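Local coordinates for protein sorting nexin-21 (Mus musculus, PDB 4YMR) that binds membranes rich in phosphatidylinositol 3-phosphate and phosphatidylinositol 4,5-bisphosphate, and may act in several stages of intracellular trafficking, at residues 50-55 with 139-144; 90-95 with 135-140; 120-123 with 128-131. One frame throughout, in Å; residues are numbered along the deposited sequence.

Contact 1: residues 50-55 with 139-144; sequences PDRPLL and IKEVLD
A single surface salt bridge, Arg-52 to Glu-141, joins the N-terminal end of helix 52-66 to the tail that follows helix 134-140, in the alpha-helical PXB/TPR domain of this sorting nexin, here in its domain-swapped form. The backbones stay far apart, 12.8 Å between CA of Arg-52 and CA of Asp-144, and only 43 Å² is buried, so two long side chains do all the bridging. They reach for each other from opposite directions. The Arg-52 chain bends at its third torsion (chi3 -80°), and the side chain also packs on Leu-12 and Leu-15 of helix 12-24 and on Gln-41 of helix 27-43. Glu-141 is the first residue beyond helix 134-140 to leave helical geometry. Its CG is anti to the backbone N (chi1 177°), and a bend at the next torsion brings the carboxylate to the arginine. Beyond the bridge, OD2 of the poorly ordered Asp-144 accepts from Val-11 N and its O from Arg-16 NH2, while the Glu-141 carbonyl receives Gln-19 NE2 of the second subunit. Just before helix 52-66, Asp-51 OD1 is hydrogen-bonded to His-90 NE2 of the second subunit. The bridge therefore lies close to the subunit interface of the swapped dimer. Its geometry is loose: NH2 of Arg-52 stands 3.5 Å from OE2 of Glu-141, with the guanidinium and carboxylate planes turned 44° apart.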
loop_
_atom_site.group_PDB
_atom_site.type_symbol
_atom_site.label_atom_id
_atom_site.label_comp_id
_atom_site.label_asym_id
_atom_site.label_seq_id
_atom_site.Cartn_x
_atom_site.Cartn_y
_atom_site.Cartn_z
ATOM N N PRO A 50 0.888 1.363 -3.820
ATOM C CA PRO A 50 0.895 2.834 -3.652
ATOM C C PRO A 50 0.803 3.453 -2.233
ATOM O O PRO A 50 0.208 4.511 -2.102
ATOM C CB PRO A 50 -0.331 3.267 -4.459
ATOM C CG PRO A 50 -1.281 2.126 -4.300
ATOM C CD PRO A 50 -0.458 0.862 -4.155
ATOM N N ASP A 51 1.379 2.834 -1.212
ATOM C CA ASP A 51 1.557 3.499 0.069
ATOM C C ASP A 51 3.002 3.984 0.162
ATOM O O ASP A 51 3.302 4.965 0.844
ATOM C CB ASP A 51 1.250 2.544 1.233
ATOM C CG ASP A 51 -0.158 1.971 1.174
ATOM O OD1 ASP A 51 -0.921 2.369 0.273
ATOM O OD2 ASP A 51 -0.494 1.128 2.037
ATOM N N ARG A 52 3.889 3.262 -0.522
ATOM C CA ARG A 52 5.294 3.624 -0.618
ATOM C C ARG A 52 5.536 4.859 -1.501
ATOM O O ARG A 52 6.345 5.728 -1.137
ATOM C CB ARG A 52 6.142 2.440 -1.096
ATOM C CG ARG A 52 6.984 1.836 -0.005
ATOM C CD ARG A 52 7.983 0.832 -0.557
ATOM N NE ARG A 52 7.378 -0.471 -0.826
ATOM C CZ ARG A 52 7.228 -1.431 0.084
ATOM N NH1 ARG A 52 7.631 -1.232 1.331
ATOM N NH2 ARG A 52 6.667 -2.587 -0.250
ATOM N N PRO A 53 4.859 4.938 -2.672
ATOM C CA PRO A 53 4.950 6.192 -3.426
ATOM C C PRO A 53 4.414 7.373 -2.624
ATOM O O PRO A 53 5.072 8.396 -2.534
ATOM C CB PRO A 53 4.080 5.919 -4.655
ATOM C CG PRO A 53 4.196 4.474 -4.844
ATOM C CD PRO A 53 4.191 3.895 -3.468
ATOM N N LEU A 54 3.246 7.203 -2.022
ATOM C CA LEU A 54 2.647 8.227 -1.192
ATOM C C LEU A 54 3.532 8.646 -0.021
ATOM O O LEU A 54 3.620 9.834 0.293
ATOM C CB LEU A 54 1.258 7.776 -0.720
ATOM C CG LEU A 54 0.229 7.744 -1.855
ATOM C CD1 LEU A 54 -1.093 7.193 -1.344
ATOM C CD2 LEU A 54 0.028 9.142 -2.418
ATOM N N LEU A 55 4.187 7.676 0.617
ATOM C CA LEU A 55 5.121 7.980 1.700
ATOM C C LEU A 55 6.305 8.807 1.185
ATOM O O LEU A 55 6.765 9.747 1.838
ATOM C CB LEU A 55 5.638 6.705 2.366
ATOM C CG LEU A 55 6.491 7.003 3.601
ATOM C CD1 LEU A 55 5.600 7.062 4.828
ATOM C CD2 LEU A 55 7.577 5.978 3.783
ATOM N N ILE A 139 6.822 -14.340 -4.390
ATOM C CA ILE A 139 8.269 -14.442 -4.613
ATOM C C ILE A 139 8.922 -13.161 -5.173
ATOM O O ILE A 139 10.074 -12.857 -4.857
ATOM C CB ILE A 139 8.632 -15.667 -5.492
ATOM C CG1 ILE A 139 8.038 -15.520 -6.896
ATOM C CG2 ILE A 139 8.175 -16.974 -4.829
ATOM C CD1 ILE A 139 9.045 -15.151 -7.958
ATOM N N LYS A 140 8.193 -12.413 -5.996
ATOM C CA LYS A 140 8.743 -11.206 -6.621
ATOM C C LYS A 140 8.840 -10.027 -5.664
ATOM O O LYS A 140 9.570 -9.071 -5.923
ATOM C CB LYS A 140 7.944 -10.810 -7.867
ATOM C CG LYS A 140 8.564 -11.331 -9.160
ATOM C CD LYS A 140 7.586 -11.335 -10.323
ATOM C CE LYS A 140 7.944 -12.451 -11.295
ATOM N NZ LYS A 140 7.049 -12.518 -12.483
ATOM N N GLU A 141 8.099 -10.097 -4.564
ATOM C CA GLU A 141 8.160 -9.066 -3.540
ATOM C C GLU A 141 9.542 -9.025 -2.884
ATOM O O GLU A 141 10.049 -10.053 -2.419
ATOM C CB GLU A 141 7.100 -9.327 -2.480
ATOM C CG GLU A 141 7.149 -8.343 -1.335
ATOM C CD GLU A 141 6.521 -7.019 -1.688
ATOM O OE1 GLU A 141 5.572 -7.012 -2.497
ATOM O OE2 GLU A 141 6.978 -5.985 -1.163
ATOM N N VAL A 142 10.151 -7.841 -2.851
ATOM C CA VAL A 142 11.446 -7.672 -2.206
ATOM C C VAL A 142 11.271 -7.303 -0.733
ATOM O O VAL A 142 10.536 -6.371 -0.406
ATOM C CB VAL A 142 12.293 -6.578 -2.897
ATOM C CG1 VAL A 142 13.751 -6.692 -2.462
ATOM C CG2 VAL A 142 12.180 -6.674 -4.410
ATOM N N LEU A 143 11.948 -8.040 0.148
ATOM C CA LEU A 143 11.910 -7.759 1.588
ATOM C C LEU A 143 13.237 -7.110 2.033
ATOM O O LEU A 143 14.151 -7.771 2.518
ATOM C CB LEU A 143 11.550 -9.023 2.372
ATOM C CG LEU A 143 10.177 -9.559 1.943
ATOM C CD1 LEU A 143 9.878 -10.997 2.403
ATOM C CD2 LEU A 143 9.083 -8.608 2.409
ATOM N N ASP A 144 13.281 -5.786 1.899
ATOM C CA ASP A 144 14.492 -5.038 1.533
ATOM C C ASP A 144 15.581 -4.840 2.596
ATOM O O ASP A 144 15.306 -4.744 3.793
ATOM C CB ASP A 144 14.098 -3.686 0.899
ATOM C CG ASP A 144 14.648 -3.526 -0.515
ATOM O OD1 ASP A 144 15.640 -4.223 -0.839
ATOM O OD2 ASP A 144 14.105 -2.710 -1.299
#

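Contact 2: residues 90-95 with 135-140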
loop_
_atom_site.group_PDB
_atom_site.type_symbol
_atom_site.label_atom_id
_atom_site.label_comp_id
_atom_site.label_asym_id
_atom_site.label_seq_id
_atom_site.Cartn_x
_atom_site.Cartn_y
_atom_site.Cartn_z
ATOM N N HIS A 90 -4.730 -1.936 -6.155
ATOM C CA HIS A 90 -3.797 -2.630 -5.244
ATOM C C HIS A 90 -3.439 -3.986 -5.861
ATOM O O HIS A 90 -4.326 -4.790 -6.183
ATOM C CB HIS A 90 -4.316 -2.791 -3.801
ATOM C CG HIS A 90 -3.272 -3.227 -2.810
ATOM N ND1 HIS A 90 -2.493 -4.354 -2.977
ATOM C CD2 HIS A 90 -2.906 -2.691 -1.620
ATOM C CE1 HIS A 90 -1.673 -4.478 -1.948
ATOM N NE2 HIS A 90 -1.908 -3.493 -1.107
ATOM N N PRO A 91 -2.128 -4.233 -6.035
ATOM C CA PRO A 91 -1.624 -5.389 -6.778
ATOM C C PRO A 91 -2.203 -6.700 -6.275
ATOM O O PRO A 91 -2.477 -7.545 -7.104
ATOM C CB PRO A 91 -0.102 -5.334 -6.549
ATOM C CG PRO A 91 0.094 -4.394 -5.395
ATOM C CD PRO A 91 -1.028 -3.414 -5.494
ATOM N N PHE A 92 -2.415 -6.837 -4.969
ATOM C CA PHE A 92 -2.932 -8.077 -4.392
ATOM C C PHE A 92 -4.434 -8.350 -4.594
ATOM O O PHE A 92 -4.909 -9.412 -4.212
ATOM C CB PHE A 92 -2.589 -8.154 -2.906
ATOM C CG PHE A 92 -1.308 -8.874 -2.629
ATOM C CD1 PHE A 92 -1.101 -10.154 -3.125
ATOM C CD2 PHE A 92 -0.298 -8.267 -1.893
ATOM C CE1 PHE A 92 0.081 -10.829 -2.880
ATOM C CE2 PHE A 92 0.892 -8.930 -1.642
ATOM C CZ PHE A 92 1.083 -10.215 -2.136
ATOM N N LEU A 93 -5.179 -7.423 -5.186
ATOM C CA LEU A 93 -6.620 -7.628 -5.341
ATOM C C LEU A 93 -6.950 -8.654 -6.426
ATOM O O LEU A 93 -7.808 -9.535 -6.243
ATOM C CB LEU A 93 -7.369 -6.303 -5.568
ATOM C CG LEU A 93 -8.846 -6.513 -5.934
ATOM C CD1 LEU A 93 -9.628 -7.123 -4.761
ATOM C CD2 LEU A 93 -9.536 -5.249 -6.439
ATOM N N ALA A 94 -6.271 -8.539 -7.559
ATOM C CA ALA A 94 -6.454 -9.516 -8.631
ATOM C C ALA A 94 -5.995 -10.944 -8.247
ATOM O O ALA A 94 -6.710 -11.895 -8.517
ATOM C CB ALA A 94 -5.808 -9.043 -9.944
ATOM N N PRO A 95 -4.802 -11.095 -7.623
ATOM C CA PRO A 95 -4.326 -12.421 -7.207
ATOM C C PRO A 95 -5.225 -13.108 -6.183
ATOM O O PRO A 95 -5.364 -14.338 -6.210
ATOM C CB PRO A 95 -2.962 -12.120 -6.583
ATOM C CG PRO A 95 -2.515 -10.888 -7.231
ATOM C CD PRO A 95 -3.731 -10.092 -7.504
ATOM N N LYS A 135 1.223 -16.634 -5.692
ATOM C CA LYS A 135 2.583 -17.157 -5.632
ATOM C C LYS A 135 3.591 -16.283 -6.394
ATOM O O LYS A 135 4.705 -16.055 -5.914
ATOM C CB LYS A 135 2.591 -18.586 -6.171
ATOM C CG LYS A 135 3.773 -19.444 -5.735
ATOM C CD LYS A 135 3.397 -20.928 -5.810
ATOM C CE LYS A 135 4.532 -21.818 -5.339
ATOM N NZ LYS A 135 4.313 -23.245 -5.727
ATOM N N GLU A 136 3.200 -15.808 -7.578
ATOM C CA GLU A 136 4.036 -14.897 -8.370
ATOM C C GLU A 136 4.420 -13.654 -7.570
ATOM O O GLU A 136 5.598 -13.313 -7.455
ATOM C CB GLU A 136 3.331 -14.474 -9.667
ATOM C CG GLU A 136 4.093 -13.410 -10.472
ATOM C CD GLU A 136 3.382 -12.999 -11.769
ATOM O OE1 GLU A 136 2.400 -13.674 -12.155
ATOM O OE2 GLU A 136 3.802 -11.998 -12.400
ATOM N N LEU A 137 3.418 -12.980 -7.020
ATOM C CA LEU A 137 3.647 -11.755 -6.259
ATOM C C LEU A 137 4.372 -12.046 -4.956
ATOM O O LEU A 137 5.166 -11.235 -4.485
ATOM C CB LEU A 137 2.334 -11.025 -5.995
ATOM C CG LEU A 137 2.019 -9.943 -7.026
ATOM C CD1 LEU A 137 1.922 -10.541 -8.400
ATOM C CD2 LEU A 137 0.733 -9.220 -6.676
ATOM N N LEU A 138 4.111 -13.219 -4.392
ATOM C CA LEU A 138 4.806 -13.661 -3.195
ATOM C C LEU A 138 6.323 -13.651 -3.366
ATOM O O LEU A 138 7.029 -13.011 -2.594
ATOM C CB LEU A 138 4.333 -15.048 -2.782
ATOM C CG LEU A 138 4.643 -15.416 -1.335
ATOM C CD1 LEU A 138 4.162 -14.295 -0.394
ATOM C CD2 LEU A 138 3.984 -16.742 -0.989
ATOM N N ILE A 139 6.822 -14.340 -4.390
ATOM C CA ILE A 139 8.269 -14.442 -4.613
ATOM C C ILE A 139 8.922 -13.161 -5.173
ATOM O O ILE A 139 10.074 -12.857 -4.857
ATOM C CB ILE A 139 8.632 -15.667 -5.492
ATOM C CG1 ILE A 139 8.038 -15.520 -6.896
ATOM C CG2 ILE A 139 8.175 -16.974 -4.829
ATOM C CD1 ILE A 139 9.045 -15.151 -7.958
ATOM N N LYS A 140 8.193 -12.413 -5.996
ATOM C CA LYS A 140 8.743 -11.206 -6.621
ATOM C C LYS A 140 8.840 -10.027 -5.664
ATOM O O LYS A 140 9.570 -9.071 -5.923
ATOM C CB LYS A 140 7.944 -10.810 -7.867
ATOM C CG LYS A 140 8.564 -11.331 -9.160
ATOM C CD LYS A 140 7.586 -11.335 -10.323
ATOM C CE LYS A 140 7.944 -12.451 -11.295
ATOM N NZ LYS A 140 7.049 -12.518 -12.483
#
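Leu-137 reaches from helix 134-140 into the turn that opens helix 93-106, meeting Pro-91, Phe-92 and Pro-95; the two segments bury 170 Å² between them. CB of Leu-137 lies 3.8 Å from CE1 of Phe-92, while CD2 of Leu-137 stands 4.1 Å above the plane of the phenylalanine ring, offset toward its rim. Leu-137 and Phe-92 run antiparallel alongside each other, and the CD2 methyl is the atom over the ring face. With chi1 at -95°, off the staggered positions, the leucine presents this methyl to the turn. The same Leu-137 CD2 sits 3.7 Å from CG of Pro-95, whose side chain stands roughly perpendicular to the leucine, and 4.0 Å from CB of Pro-91. One branch of the leucine thus touches all three residues. Replacing Phe-92 by an alanine would probably leave one flank of Leu-137 without its partner and open a gap between the turn and helix 134-140. The polar interactions stay within each segment. His-90 caps the turn: its ND1 accepts Phe-92 N at 3.2 Å, with an N-H...acceptor angle of 161° and the donor nearly in the imidazole plane. On helix 134-140, Lys-140 NZ and Glu-136 OE2 form a weak salt bridge one helical turn apart. Around the contact, Leu-134 of the same helix also packs on Phe-92 and Pro-95, Ala-58 of the second subunit touches the phenylalanine, and Leu-93 turns to Gln-117 and Leu-121, placing the capped turn between helix 134-140 and helix 112-122.

Contact 3: residues 120-123 with 128-131; sequences ALQE and STPP
Gln-122, near the end of helix 112-122, runs roughly perpendicular to the Thr-129 side chain, and this meeting is the close part of the contact. OG1 of Thr-129 sits over the flat face of the Gln-122 amide, 3.4 Å from CD of Gln-122, and lies a little farther, 3.6 Å, from OE1 of the same residue. CG of Gln-122 is anti to its carbonyl carbon (chi1 -68°), and the chain runs extended from there, which carries the amide to the loop. At its end NE2 of Gln-122 donates to the Ser-128 carbonyl in a weak bond, 3.4 Å from NE2 to O and bent to 136°, and stands 3.8 Å from CD of Pro-131. Pro-131, with its CB toward the helix end, also packs on Ala-94 and Glu-98 of helix 93-106. The other side is loose. Ser-128 and Thr-129 are exposed, and CB of Ser-128 points away from the helix; Ser-128 OG instead donates within the loop, to Pro-130 O at 3.0 Å. The arrangement is a surface contact of packing and one weak hydrogen bond: a helix-to-helix connection folding back on the end of the helix it leaves, within this all-helical PXB/TPR domain.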
loop_
_atom_site.group_PDB
_atom_site.type_symbol
_atom_site.label_atom_id
_atom_site.label_comp_id
_atom_site.label_asym_id
_atom_site.label_seq_id
_atom_site.Cartn_x
_atom_site.Cartn_y
_atom_site.Cartn_z
ATOM N N ALA A 120 -14.332 -7.423 -14.421
ATOM C CA ALA A 120 -14.600 -6.004 -14.563
ATOM C C ALA A 120 -13.285 -5.262 -14.477
ATOM O O ALA A 120 -13.094 -4.240 -15.139
ATOM C CB ALA A 120 -15.555 -5.527 -13.484
ATOM N N LEU A 121 -12.377 -5.789 -13.659
ATOM C CA LEU A 121 -10.993 -5.314 -13.612
ATOM C C LEU A 121 -10.281 -5.618 -14.929
ATOM O O LEU A 121 -9.320 -4.940 -15.302
ATOM C CB LEU A 121 -10.236 -5.989 -12.467
ATOM C CG LEU A 121 -10.154 -5.321 -11.099
ATOM C CD1 LEU A 121 -11.536 -5.059 -10.548
ATOM C CD2 LEU A 121 -9.366 -6.203 -10.151
ATOM N N GLN A 122 -10.752 -6.652 -15.620
ATOM C CA GLN A 122 -10.197 -7.036 -16.912
ATOM C C GLN A 122 -10.867 -6.262 -18.065
ATOM O O GLN A 122 -10.181 -5.768 -18.957
ATOM C CB GLN A 122 -10.275 -8.564 -17.104
ATOM C CG GLN A 122 -9.357 -9.374 -16.168
ATOM C CD GLN A 122 -9.695 -10.876 -16.137
ATOM O OE1 GLN A 122 -10.725 -11.310 -16.653
ATOM N NE2 GLN A 122 -8.819 -11.665 -15.527
ATOM N N GLU A 123 -12.195 -6.137 -18.018
ATOM C CA GLU A 123 -12.970 -5.393 -19.018
ATOM C C GLU A 123 -12.780 -3.882 -18.956
ATOM O O GLU A 123 -13.377 -3.139 -19.742
ATOM C CB GLU A 123 -14.464 -5.688 -18.877
ATOM C CG GLU A 123 -14.949 -6.855 -19.692
ATOM C CD GLU A 123 -16.321 -6.606 -20.284
ATOM O OE1 GLU A 123 -17.310 -7.138 -19.741
ATOM O OE2 GLU A 123 -16.408 -5.873 -21.293
ATOM N N SER A 128 -4.267 -8.093 -15.914
ATOM C CA SER A 128 -4.194 -8.959 -17.088
ATOM C C SER A 128 -5.235 -10.071 -17.056
ATOM O O SER A 128 -5.596 -10.545 -15.981
ATOM C CB SER A 128 -2.795 -9.570 -17.195
ATOM O OG SER A 128 -2.321 -10.008 -15.938
ATOM N N THR A 129 -5.738 -10.492 -18.214
ATOM C CA THR A 129 -6.343 -11.819 -18.254
ATOM C C THR A 129 -5.130 -12.769 -18.176
ATOM O O THR A 129 -4.010 -12.347 -18.476
ATOM C CB THR A 129 -7.347 -12.000 -19.425
ATOM O OG1 THR A 129 -8.357 -10.989 -19.305
ATOM C CG2 THR A 129 -8.054 -13.345 -19.330
ATOM N N PRO A 130 -5.345 -14.042 -17.821
ATOM C CA PRO A 130 -4.772 -14.515 -16.552
ATOM C C PRO A 130 -4.083 -13.400 -15.738
ATOM O O PRO A 130 -3.047 -12.868 -16.130
ATOM C CB PRO A 130 -3.816 -15.614 -16.992
ATOM C CG PRO A 130 -4.499 -16.215 -18.171
ATOM C CD PRO A 130 -5.159 -15.046 -18.888
ATOM N N PRO A 131 -4.675 -13.045 -14.590
ATOM C CA PRO A 131 -4.101 -12.083 -13.638
ATOM C C PRO A 131 -2.844 -12.677 -13.018
ATOM O O PRO A 131 -2.666 -13.888 -13.102
ATOM C CB PRO A 131 -5.202 -11.938 -12.583
ATOM C CG PRO A 131 -6.008 -13.205 -12.682
ATOM C CD PRO A 131 -5.937 -13.635 -14.115
#

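In the fold
Contacts 1 and 2 both use helix 134-140, sharing Ile-139 and Lys-140, with centres about 12 Å apart: its body packs against the turn before helix 93-106, and the tail beyond it reaches helix 52-66. Both also touch the second subunit, as befits a domain-swapped dimer. Contact 3 joins the end of helix 112-122 to the connection leading to helix 134-140, within the sequence span that each of the other two closes, and no other chain touches it. Its centre is about 14 Å from that of contact 2, and the two meet directly, CD2 of Leu-93 lying 3.8 Å from CD2 of Leu-121. Contacts 1 and 3 do not touch, their nearest atoms being about 10 Å apart.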